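Local coordinates for unknown protein (Galdieria sulphuraria, PDB 2NYI) that is of unknown function but carries tandem ACT domains, a fold that in many relatives binds amino acids or other small regulatory ligands, at residues V33-M38 and I48-L53. Residues are numbered along the deposited sequence; the frame is centred on the assembly and turned at random.
Sequences VESSRM and IVLVSL
Leu50 meets both Glu34 and Ser35 where a classic beta bulge shifts the register of the hairpin of strands 32-41 and 44-53 by one residue; Glu34 has the near-helical backbone expected there. Leu50 O accepts Glu34 N at 2.8 Å and, weakly, Ser35 N at 3.5 Å, so one carbonyl serves two amides; Leu50 N returns a bond to Ser35 O. Beyond the bulge, Arg37 and Ile48 form a regular hydrogen-bonded pair with N-H...O angles of 164° and 166°. The Leu50 side chain runs outward past Ser35 OG: CB lies 3.5 Å from it, CG 3.6 Å, and CD1 makes a tight contact at 3.2 Å, while CD2 does not approach 33-38. This side chain also packs on Val7. Ser35 is small enough to lie alongside it; chi1 56° places OG between the backbone N and the carbonyl carbon, on the side of Leu50. On the other face, Val33 CG1 meets Val49 CG1 at 3.9 Å, the side chains crossing at about a right angle; Leu26 packs on Val33 and Phe22 on Val49, beta-branched apolar residues suited to a strand facing a helix. The chemistry implies a hairpin held mainly by backbone bonds, with valines facing helix 18-28, while Ser36 OG is hydrogen-bonded to Thr126 of the second subunit, a strand of which pairs antiparallel with 35-38.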
# COMPACT_ATOMS: atom_id res chain seq x y z
N VAL A 33 14.46 8.95 4.62
CA VAL A 33 13.58 7.92 4.05
C VAL A 33 14.38 7.15 2.98
O VAL A 33 14.76 7.73 1.97
CB VAL A 33 12.31 8.57 3.44
CG1 VAL A 33 11.49 7.56 2.68
CG2 VAL A 33 11.45 9.26 4.54
N GLU A 34 14.66 5.86 3.22
CA GLU A 34 15.28 4.99 2.21
C GLU A 34 14.23 4.54 1.18
O GLU A 34 14.46 4.55 -0.04
CB GLU A 34 15.95 3.77 2.84
CG GLU A 34 16.44 2.72 1.82
CD GLU A 34 17.12 1.47 2.44
OE1 GLU A 34 17.40 1.44 3.67
OE2 GLU A 34 17.39 0.51 1.67
N SER A 35 13.07 4.11 1.66
CA SER A 35 11.99 3.68 0.77
C SER A 35 10.69 3.71 1.53
O SER A 35 10.70 3.72 2.76
CB SER A 35 12.26 2.27 0.23
OG SER A 35 12.45 1.37 1.31
N SER A 36 9.58 3.74 0.79
CA SER A 36 8.26 3.81 1.41
C SER A 36 7.19 3.26 0.49
O SER A 36 7.29 3.33 -0.75
CB SER A 36 7.93 5.25 1.84
OG SER A 36 7.89 6.09 0.70
N ARG A 37 6.14 2.73 1.10
CA ARG A 37 4.98 2.30 0.36
C ARG A 37 3.77 2.75 1.16
O ARG A 37 3.69 2.45 2.34
CB ARG A 37 4.98 0.79 0.22
CG ARG A 37 6.13 0.31 -0.70
CD ARG A 37 6.07 -1.15 -1.04
NE ARG A 37 6.99 -1.45 -2.14
CZ ARG A 37 7.15 -2.66 -2.68
NH1 ARG A 37 6.48 -3.70 -2.21
NH2 ARG A 37 8.00 -2.82 -3.68
N MSE A 38 2.85 3.47 0.52
CA MSE A 38 1.69 4.02 1.23
C MSE A 38 0.42 3.68 0.48
O MSE A 38 0.35 3.83 -0.76
CB MSE A 38 1.83 5.54 1.37
CG MSE A 38 0.63 6.21 2.04
SE MSE A 38 -0.41 7.30 0.76
CE MSE A 38 -1.13 6.27 -0.14
N ILE A 48 4.32 2.01 5.22
CA ILE A 48 5.52 1.36 5.76
C ILE A 48 6.71 2.11 5.15
O ILE A 48 6.72 2.43 3.96
CB ILE A 48 5.58 -0.12 5.41
CG1 ILE A 48 4.29 -0.82 5.89
CG2 ILE A 48 6.81 -0.78 6.10
CD1 ILE A 48 4.12 -2.23 5.33
N VAL A 49 7.68 2.43 6.01
CA VAL A 49 8.84 3.20 5.60
C VAL A 49 10.12 2.56 6.16
O VAL A 49 10.14 2.14 7.32
CB VAL A 49 8.74 4.65 6.13
CG1 VAL A 49 9.87 5.52 5.58
CG2 VAL A 49 7.36 5.28 5.77
N LEU A 50 11.15 2.48 5.32
CA LEU A 50 12.52 2.16 5.76
C LEU A 50 13.21 3.50 6.00
O LEU A 50 13.30 4.36 5.10
CB LEU A 50 13.29 1.30 4.74
CG LEU A 50 12.72 -0.13 4.56
CD1 LEU A 50 13.33 -0.85 3.37
CD2 LEU A 50 12.96 -0.93 5.83
N VAL A 51 13.68 3.67 7.23
CA VAL A 51 14.20 4.95 7.71
C VAL A 51 15.63 4.73 8.16
O VAL A 51 15.90 3.78 8.91
CB VAL A 51 13.36 5.48 8.90
CG1 VAL A 51 14.03 6.72 9.55
CG2 VAL A 51 11.95 5.82 8.47
N SER A 52 16.55 5.58 7.68
CA SER A 52 17.95 5.53 8.10
C SER A 52 18.22 6.62 9.12
O SER A 52 17.74 7.75 8.97
CB SER A 52 18.90 5.71 6.91
OG SER A 52 18.81 4.59 6.05
N LEU A 53 18.95 6.26 10.17
CA LEU A 53 19.31 7.20 11.23
C LEU A 53 20.68 6.85 11.77
O LEU A 53 21.02 5.67 11.92
CB LEU A 53 18.25 7.17 12.35
CG LEU A 53 18.42 8.16 13.52
CD1 LEU A 53 18.25 9.63 13.10
CD2 LEU A 53 17.45 7.82 14.66